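Local coordinates for protein 2-dehydropantoate 2-reductase (Enterococcus faecium, PDB 3WFI) that acts as an NAD-dependent D-mandelate dehydrogenase of the ketopantoate reductase family, a dimeric oxidoreductase that pairs a Rossmann-type nucleotide-binding domain with a helical C-terminal domain, at residues B[194-199]-B[259-265]; B[205-209]-B[247-251]; B[39-44]-B[54-59]. One frame throughout, in Å; residues are numbered along the deposited sequence.

Contact 1 (B[194-199]-B[259-265])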
loop_
_atom_site.group_PDB
_atom_site.type_symbol
_atom_site.label_atom_id
_atom_site.label_comp_id
_atom_site.label_asym_id
_atom_site.label_seq_id
_atom_site.Cartn_x
_atom_site.Cartn_y
_atom_site.Cartn_z
ATOM N N MET B 194 -11.714 5.163 2.435
ATOM C CA MET B 194 -11.376 6.536 2.803
ATOM C C MET B 194 -10.364 6.586 3.940
ATOM O O MET B 194 -9.373 7.321 3.860
ATOM C CB MET B 194 -12.645 7.311 3.206
ATOM C CG MET B 194 -13.666 7.489 2.096
ATOM S SD MET B 194 -13.021 8.311 0.611
ATOM C CE MET B 194 -12.846 6.894 -0.486
ATOM N N ASN B 195 -10.597 5.778 4.972
ATOM C CA ASN B 195 -9.766 5.782 6.173
ATOM C C ASN B 195 -8.292 5.455 5.896
ATOM O O ASN B 195 -7.416 6.287 6.142
ATOM C CB ASN B 195 -10.319 4.818 7.217
ATOM C CG ASN B 195 -11.426 5.434 8.058
ATOM O OD1 ASN B 195 -11.320 6.587 8.513
ATOM N ND2 ASN B 195 -12.488 4.671 8.277
ATOM N N GLY B 196 -8.025 4.237 5.426
ATOM C CA GLY B 196 -6.655 3.799 5.140
ATOM C C GLY B 196 -5.912 4.635 4.121
ATOM O O GLY B 196 -4.746 4.993 4.345
ATOM N N LEU B 197 -6.571 4.950 3.005
ATOM C CA LEU B 197 -5.931 5.712 1.923
ATOM C C LEU B 197 -5.572 7.119 2.349
ATOM O O LEU B 197 -4.470 7.594 2.059
ATOM C CB LEU B 197 -6.819 5.741 0.664
ATOM C CG LEU B 197 -7.062 4.389 0.003
ATOM C CD1 LEU B 197 -8.089 4.507 -1.106
ATOM C CD2 LEU B 197 -5.766 3.753 -0.521
ATOM N N CYS B 198 -6.477 7.792 3.068
ATOM C CA CYS B 198 -6.187 9.165 3.531
ATOM C C CYS B 198 -5.083 9.159 4.572
ATOM O O CYS B 198 -4.217 10.039 4.575
ATOM C CB CYS B 198 -7.426 9.818 4.132
ATOM S SG CYS B 198 -8.653 10.259 2.913
ATOM N N THR B 199 -5.123 8.154 5.447
ATOM C CA THR B 199 -4.124 8.002 6.494
ATOM C C THR B 199 -2.731 7.790 5.912
ATOM O O THR B 199 -1.777 8.464 6.311
ATOM C CB THR B 199 -4.490 6.842 7.433
ATOM O OG1 THR B 199 -5.722 7.152 8.097
ATOM C CG2 THR B 199 -3.410 6.633 8.475
ATOM N N PRO B 259 -10.714 11.690 7.558
ATOM C CA PRO B 259 -11.549 10.629 8.139
ATOM C C PRO B 259 -11.078 10.191 9.525
ATOM O O PRO B 259 -9.940 10.464 9.899
ATOM C CB PRO B 259 -11.432 9.487 7.115
ATOM C CG PRO B 259 -10.145 9.726 6.408
ATOM C CD PRO B 259 -9.958 11.222 6.381
ATOM N N SER B 260 -11.948 9.506 10.265
ATOM C CA SER B 260 -11.668 9.130 11.664
ATOM C C SER B 260 -10.315 8.425 11.864
ATOM O O SER B 260 -9.620 8.683 12.850
ATOM C CB SER B 260 -12.784 8.251 12.227
ATOM O OG SER B 260 -12.790 6.964 11.639
ATOM N N MET B 261 -9.929 7.548 10.936
ATOM C CA MET B 261 -8.647 6.822 11.065
ATOM C C MET B 261 -7.456 7.764 11.016
ATOM O O MET B 261 -6.479 7.580 11.744
ATOM C CB MET B 261 -8.497 5.742 9.985
ATOM C CG MET B 261 -7.228 4.891 10.163
ATOM S SD MET B 261 -7.180 3.462 9.077
ATOM C CE MET B 261 -8.592 2.523 9.666
ATOM N N TYR B 262 -7.543 8.773 10.154
ATOM C CA TYR B 262 -6.539 9.828 10.086
ATOM C C TYR B 262 -6.472 10.596 11.414
ATOM O O TYR B 262 -5.388 10.888 11.908
ATOM C CB TYR B 262 -6.853 10.775 8.920
ATOM C CG TYR B 262 -5.834 11.863 8.697
ATOM C CD1 TYR B 262 -4.903 11.761 7.678
ATOM C CD2 TYR B 262 -5.811 13.010 9.491
ATOM C CE1 TYR B 262 -3.969 12.756 7.464
ATOM C CE2 TYR B 262 -4.883 14.009 9.286
ATOM C CZ TYR B 262 -3.960 13.873 8.274
ATOM O OH TYR B 262 -3.020 14.842 8.057
ATOM N N GLN B 263 -7.637 10.917 11.977
ATOM C CA GLN B 263 -7.716 11.579 13.286
ATOM C C GLN B 263 -7.081 10.719 14.371
ATOM O O GLN B 263 -6.308 11.213 15.177
ATOM C CB GLN B 263 -9.172 11.900 13.649
ATOM C CG GLN B 263 -9.815 12.847 12.657
ATOM C CD GLN B 263 -11.203 13.289 13.043
ATOM O OE1 GLN B 263 -11.784 12.808 14.021
ATOM N NE2 GLN B 263 -11.746 14.218 12.270
ATOM N N ASP B 264 -7.393 9.427 14.378
ATOM C CA ASP B 264 -6.812 8.512 15.361
ATOM C C ASP B 264 -5.283 8.500 15.296
ATOM O O ASP B 264 -4.601 8.720 16.292
ATOM C CB ASP B 264 -7.320 7.085 15.149
ATOM C CG ASP B 264 -8.781 6.900 15.555
ATOM O OD1 ASP B 264 -9.342 7.777 16.263
ATOM O OD2 ASP B 264 -9.351 5.840 15.183
ATOM N N LEU B 265 -4.742 8.270 14.110
ATOM C CA LEU B 265 -3.313 8.035 13.977
ATOM C C LEU B 265 -2.502 9.322 13.863
ATOM O O LEU B 265 -1.618 9.568 14.673
ATOM C CB LEU B 265 -3.021 7.140 12.769
ATOM C CG LEU B 265 -1.550 6.738 12.568
ATOM C CD1 LEU B 265 -0.935 6.228 13.855
ATOM C CD2 LEU B 265 -1.433 5.687 11.471
#

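Contact 2 (B[205-209]-B[247-251])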
loop_
_atom_site.group_PDB
_atom_site.type_symbol
_atom_site.label_atom_id
_atom_site.label_comp_id
_atom_site.label_asym_id
_atom_site.label_seq_id
_atom_site.Cartn_x
_atom_site.Cartn_y
_atom_site.Cartn_z
ATOM N N MET B 205 -10.321 13.764 2.236
ATOM C CA MET B 205 -11.032 12.955 1.261
ATOM C C MET B 205 -11.131 13.639 -0.099
ATOM O O MET B 205 -11.005 12.984 -1.136
ATOM C CB MET B 205 -12.395 12.539 1.811
ATOM C CG MET B 205 -12.228 11.424 2.834
ATOM S SD MET B 205 -13.696 10.943 3.718
ATOM C CE MET B 205 -13.871 12.303 4.877
ATOM N N ALA B 206 -11.330 14.957 -0.097
ATOM C CA ALA B 206 -11.315 15.720 -1.340
ATOM C C ALA B 206 -9.974 15.620 -2.069
ATOM O O ALA B 206 -9.945 15.469 -3.288
ATOM C CB ALA B 206 -11.660 17.179 -1.087
ATOM N N GLU B 207 -8.867 15.724 -1.341
ATOM C CA GLU B 207 -7.550 15.616 -1.979
ATOM C C GLU B 207 -7.295 14.191 -2.506
ATOM O O GLU B 207 -6.694 14.000 -3.565
ATOM C CB GLU B 207 -6.436 16.068 -1.035
ATOM C CG GLU B 207 -6.451 17.556 -0.649
ATOM C CD GLU B 207 -5.559 17.901 0.547
ATOM O OE1 GLU B 207 -5.347 17.048 1.453
ATOM O OE2 GLU B 207 -5.083 19.064 0.599
ATOM N N LEU B 208 -7.774 13.190 -1.784
ATOM C CA LEU B 208 -7.682 11.823 -2.290
ATOM C C LEU B 208 -8.405 11.719 -3.641
ATOM O O LEU B 208 -7.857 11.182 -4.621
ATOM C CB LEU B 208 -8.267 10.840 -1.275
ATOM C CG LEU B 208 -8.399 9.389 -1.717
ATOM C CD1 LEU B 208 -7.044 8.786 -2.071
ATOM C CD2 LEU B 208 -9.093 8.595 -0.626
ATOM N N GLY B 209 -9.619 12.268 -3.694
ATOM C CA GLY B 209 -10.431 12.239 -4.903
ATOM C C GLY B 209 -9.846 12.972 -6.095
ATOM O O GLY B 209 -10.139 12.629 -7.231
ATOM N N SER B 247 -18.484 9.529 -3.295
ATOM C CA SER B 247 -19.249 10.700 -2.860
ATOM C C SER B 247 -18.581 11.436 -1.686
ATOM O O SER B 247 -18.820 12.631 -1.478
ATOM C CB SER B 247 -20.685 10.296 -2.489
ATOM O OG SER B 247 -20.741 9.606 -1.253
ATOM N N CYS B 248 -17.721 10.736 -0.944
ATOM C CA CYS B 248 -16.919 11.371 0.109
ATOM C C CYS B 248 -15.898 12.385 -0.398
ATOM O O CYS B 248 -15.393 13.203 0.380
ATOM C CB CYS B 248 -16.179 10.312 0.913
ATOM S SG CYS B 248 -17.260 9.167 1.784
ATOM N N PHE B 249 -15.568 12.315 -1.689
ATOM C CA PHE B 249 -14.613 13.243 -2.297
ATOM C C PHE B 249 -15.147 14.670 -2.455
ATOM O O PHE B 249 -14.370 15.580 -2.743
ATOM C CB PHE B 249 -14.200 12.795 -3.703
ATOM C CG PHE B 249 -13.530 11.447 -3.775
ATOM C CD1 PHE B 249 -12.821 10.909 -2.700
ATOM C CD2 PHE B 249 -13.557 10.736 -4.980
ATOM C CE1 PHE B 249 -12.195 9.669 -2.818
ATOM C CE2 PHE B 249 -12.938 9.498 -5.100
ATOM C CZ PHE B 249 -12.251 8.966 -4.018
ATOM N N ASP B 250 -16.459 14.863 -2.329
ATOM C CA ASP B 250 -17.050 16.172 -2.659
ATOM C C ASP B 250 -16.629 17.201 -1.615
ATOM O O ASP B 250 -17.025 17.092 -0.467
ATOM C CB ASP B 250 -18.576 16.063 -2.742
ATOM C CG ASP B 250 -19.225 17.281 -3.407
ATOM O OD1 ASP B 250 -20.329 17.138 -3.972
ATOM O OD2 ASP B 250 -18.642 18.380 -3.356
ATOM N N PRO B 251 -15.830 18.214 -2.006
ATOM C CA PRO B 251 -15.433 19.228 -1.011
ATOM C C PRO B 251 -16.587 20.083 -0.455
ATOM O O PRO B 251 -16.463 20.641 0.640
ATOM C CB PRO B 251 -14.455 20.111 -1.779
ATOM C CG PRO B 251 -14.814 19.940 -3.211
ATOM C CD PRO B 251 -15.362 18.557 -3.359
HETATM O O HOH W 1 -12.327 15.648 -4.820
#

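Contact 3 (B[39-44]-B[54-59])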
loop_
_atom_site.group_PDB
_atom_site.type_symbol
_atom_site.label_atom_id
_atom_site.label_comp_id
_atom_site.label_asym_id
_atom_site.label_seq_id
_atom_site.Cartn_x
_atom_site.Cartn_y
_atom_site.Cartn_z
ATOM N N ILE B 39 -22.955 3.000 40.324
ATOM C CA ILE B 39 -24.229 2.317 40.077
ATOM C C ILE B 39 -24.518 1.272 41.164
ATOM O O ILE B 39 -25.654 1.123 41.577
ATOM C CB ILE B 39 -24.279 1.681 38.663
ATOM C CG1 ILE B 39 -24.249 2.790 37.604
ATOM C CG2 ILE B 39 -25.535 0.823 38.490
ATOM C CD1 ILE B 39 -23.927 2.329 36.201
ATOM N N LYS B 40 -23.494 0.565 41.632
ATOM C CA LYS B 40 -23.679 -0.377 42.736
ATOM C C LYS B 40 -24.217 0.351 43.966
ATOM O O LYS B 40 -25.205 -0.072 44.555
ATOM C CB LYS B 40 -22.371 -1.098 43.097
ATOM C CG LYS B 40 -22.053 -2.322 42.253
ATOM C CD LYS B 40 -20.722 -2.932 42.673
ATOM C CE LYS B 40 -20.313 -4.091 41.775
ATOM N NZ LYS B 40 -18.883 -4.487 41.961
ATOM N N GLU B 41 -23.576 1.457 44.333
ATOM C CA GLU B 41 -23.928 2.178 45.562
ATOM C C GLU B 41 -25.212 2.998 45.476
ATOM O O GLU B 41 -25.971 3.047 46.434
ATOM C CB GLU B 41 -22.784 3.099 45.993
ATOM C CG GLU B 41 -21.606 2.363 46.607
ATOM C CD GLU B 41 -20.468 3.310 46.975
ATOM O OE1 GLU B 41 -19.324 3.115 46.508
ATOM O OE2 GLU B 41 -20.728 4.259 47.747
ATOM N N HIS B 42 -25.457 3.626 44.330
ATOM C CA HIS B 42 -26.559 4.587 44.179
ATOM C C HIS B 42 -27.558 4.251 43.077
ATOM O O HIS B 42 -28.512 5.002 42.872
ATOM C CB HIS B 42 -26.012 5.984 43.881
ATOM C CG HIS B 42 -25.192 6.562 44.983
ATOM N ND1 HIS B 42 -25.748 7.078 46.136
ATOM C CD2 HIS B 42 -23.854 6.731 45.097
ATOM C CE1 HIS B 42 -24.781 7.525 46.918
ATOM N NE2 HIS B 42 -23.624 7.326 46.310
ATOM N N GLY B 43 -27.350 3.143 42.365
ATOM C CA GLY B 43 -28.177 2.804 41.215
ATOM C C GLY B 43 -27.793 3.645 40.016
ATOM O O GLY B 43 -26.958 4.543 40.121
ATOM N N LEU B 44 -28.397 3.350 38.870
ATOM C CA LEU B 44 -28.223 4.183 37.689
ATOM C C LEU B 44 -29.156 5.386 37.778
ATOM O O LEU B 44 -30.371 5.216 37.885
ATOM C CB LEU B 44 -28.530 3.394 36.425
ATOM C CG LEU B 44 -28.524 4.182 35.114
ATOM C CD1 LEU B 44 -27.158 4.808 34.878
ATOM C CD2 LEU B 44 -28.913 3.271 33.963
ATOM N N GLU B 54 -34.367 6.692 38.864
ATOM C CA GLU B 54 -33.301 5.771 39.238
ATOM C C GLU B 54 -33.755 4.328 39.193
ATOM O O GLU B 54 -34.944 4.009 39.303
ATOM C CB GLU B 54 -32.716 6.094 40.615
ATOM C CG GLU B 54 -33.435 5.428 41.770
ATOM C CD GLU B 54 -32.901 5.824 43.139
ATOM O OE1 GLU B 54 -32.164 6.829 43.255
ATOM O OE2 GLU B 54 -33.240 5.124 44.110
ATOM N N ALA B 55 -32.770 3.455 39.061
ATOM C CA ALA B 55 -33.015 2.036 38.983
ATOM C C ALA B 55 -31.813 1.323 39.580
ATOM O O ALA B 55 -30.671 1.627 39.227
ATOM C CB ALA B 55 -33.233 1.638 37.533
ATOM N N LYS B 56 -32.063 0.409 40.512
ATOM C CA LYS B 56 -30.981 -0.343 41.132
ATOM C C LYS B 56 -30.660 -1.549 40.236
ATOM O O LYS B 56 -31.016 -2.690 40.529
ATOM C CB LYS B 56 -31.314 -0.716 42.578
ATOM C CG LYS B 56 -31.600 0.515 43.431
ATOM C CD LYS B 56 -30.310 1.202 43.845
ATOM C CE LYS B 56 -30.524 2.682 44.132
ATOM N NZ LYS B 56 -31.145 2.931 45.464
ATOM N N LEU B 57 -30.001 -1.253 39.122
ATOM C CA LEU B 57 -29.680 -2.259 38.120
ATOM C C LEU B 57 -28.499 -3.055 38.620
ATOM O O LEU B 57 -27.509 -2.473 39.063
ATOM C CB LEU B 57 -29.336 -1.614 36.779
ATOM C CG LEU B 57 -30.443 -1.239 35.794
ATOM C CD1 LEU B 57 -31.849 -1.494 36.309
ATOM C CD2 LEU B 57 -30.305 0.185 35.297
ATOM N N PRO B 58 -28.603 -4.391 38.577
ATOM C CA PRO B 58 -27.424 -5.203 38.815
ATOM C C PRO B 58 -26.282 -4.800 37.863
ATOM O O PRO B 58 -26.507 -4.576 36.685
ATOM C CB PRO B 58 -27.908 -6.621 38.504
ATOM C CG PRO B 58 -29.376 -6.585 38.698
ATOM C CD PRO B 58 -29.816 -5.200 38.368
ATOM N N ILE B 59 -25.078 -4.665 38.388
ATOM C CA ILE B 59 -23.932 -4.324 37.550
ATOM C C ILE B 59 -22.699 -5.018 38.076
ATOM O O ILE B 59 -22.491 -5.112 39.299
ATOM C CB ILE B 59 -23.701 -2.794 37.463
ATOM C CG1 ILE B 59 -22.556 -2.474 36.500
ATOM C CG2 ILE B 59 -23.409 -2.208 38.838
ATOM C CD1 ILE B 59 -22.560 -1.047 35.980
HETATM O O HOH W 2 -27.445 -0.881 41.194
#

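Contact 1 (B[194-199]-B[259-265])
Thr199 and Asn195, one turn apart on helix 194-201, meet Pro259 and Met261 at the start of helix 260-267. The two helical segments cross at -48° with their axes 8.1 Å apart. Asn195 OD1 accepts the only hydrogen bond between them, from Met261 N at 3.0 Å. The N-H points almost straight at the oxygen (163°), but the donor sits above the carbonyl plane. Asn195 ND2 is held by the carbonyl of Asn191, at the end of helix 180-191, which helps fix the amide. Pro259, the N-cap residue, lies alongside this amide, its CB 3.2 Å from Asn195 OD1. Pro259 CG packs on Cys198 CB at 3.5 Å. Thr199 OG1 lies beside its own backbone N (chi1 -64°), where it reaches back to bond Asn195 O at 2.7 Å. Thr199 N reaches the same oxygen from the other face. Met261 CG lies 3.4 Å from Thr199 OG1, and the same torsion brings Thr199 CG2 to Leu265 CD2 at 3.7 Å. Tyr262 sets a ring edge against Cys198 O, while its hydroxyl bonds to Asp202. The contact is a buried helix junction mixing polar and apolar contacts, in which one side-chain amide satisfies a backbone N-H in the first turn of helix 260-267.

Contact 2 (B[205-209]-B[247-251])
The short helix 205-209 lies against the loop 247-251, and the two backbones come nearest at Ala206 and Phe249, whose CA atoms are 4.2 Å apart. Here Ala206 CA makes a CA-H...O contact of 3.4 Å with Phe249 O. A water joins the same two residues. It donates to Ala206 O at 2.8 Å and to Phe249 O at 2.9 Å, so it bridges two carbonyls that could not bond to each other. The Phe249 ring carries most of the side-chain packing. Its CG is anti to the carbonyl carbon (chi1 -60°), and the ring lies flat against the helix at Gly209, which has no side chain to come between. Gly209 CA stands over the ring centre, 3.3 Å from the centroid of Phe249 and 11° off the normal, a close CH-pi contact. Leu208 CD2 comes obliquely to Phe249 CE1 at 3.9 Å. At the start of the helix, Met205 is extended at chi2 (173°), which carries its SD to 3.8 Å from Cys248 CB. Ala206 CB meets CB of Pro251, an exposed residue. The loop follows helix 238-246 and leads toward helix 260-267. Helix 194-201 packs against Met205 and Phe249 through Met194, and Ala214 of helix 214-231 touches both Leu208 and Phe249.

Contact 3 (B[39-44]-B[54-59])
A helix-to-strand turn of the nucleotide-binding domain makes this contact: helix 33-42 ends, the chain turns at Gly43, and Leu44 begins a strand that pairs with strand 52-55. Leu44 and Ala55 form an antiparallel hydrogen-bonded pair. Leu44 N gives to Ala55 O at 2.9 Å, and Ala55 N returns a bond to Leu44 O at 3.2 Å. Glu54 CA adds a CA-H...O contact to Leu44 O. Gly43 leaves the helix with positive phi (77°), which favours glycine, and its CA lies close to Ala55 O. Lys56 is the centre of an inverse gamma turn that bends the chain out of the strand. The Lys56 side chain bends back at chi2 (-79°) over Gly43, with Lys56 CE 3.3 Å from His42 O. Lys56 NZ makes a weak salt bridge with Glu54 OE2. The other oxygen of Glu54, OE1, bonds to Gln45. Beyond this turn the chain enters strand 59-61, an edge strand of the large Rossmann-type sheet, next to strand 25-30. Helix 33-42 packs on this edge strand through Ile39 and Lys40. The side chains of Ile39 and Ile59 cross at about a right angle, with their CD1 atoms 3.6 Å apart. Ile59 CG2 also meets Lys40 CG at 3.7 Å. Leu44 CD2 and Leu57 CD2 touch at 3.6 Å, next to helix 10-21. A water donates to Ile39 O and to Leu57 O. The side chain of Ile59 comes within about 5 Å of that of Asp30, an NAD(+)-binding residue.

In the fold
From the N terminus, contact 3 closes first. It shuts a short loop containing a strand hairpin and ties helix 33-42 to the edge of the nucleotide-binding sheet. The chain then completes that sheet and enters the helical C-terminal region. There contact 1 closes a long, largely helical loop between 194-199 and 259-265, and contact 2 is nested inside it. These two touch: Met194 packs on Cys248, Phe249 and Met205, and Cys198 on Met205. Together they join successive helices 194-201 and 205-209 to the chain leading from helix 238-246 into helix 260-267. Contact 3 stands apart, its centre about 38 Å from that of contact 1 and about 47 Å from that of contact 2.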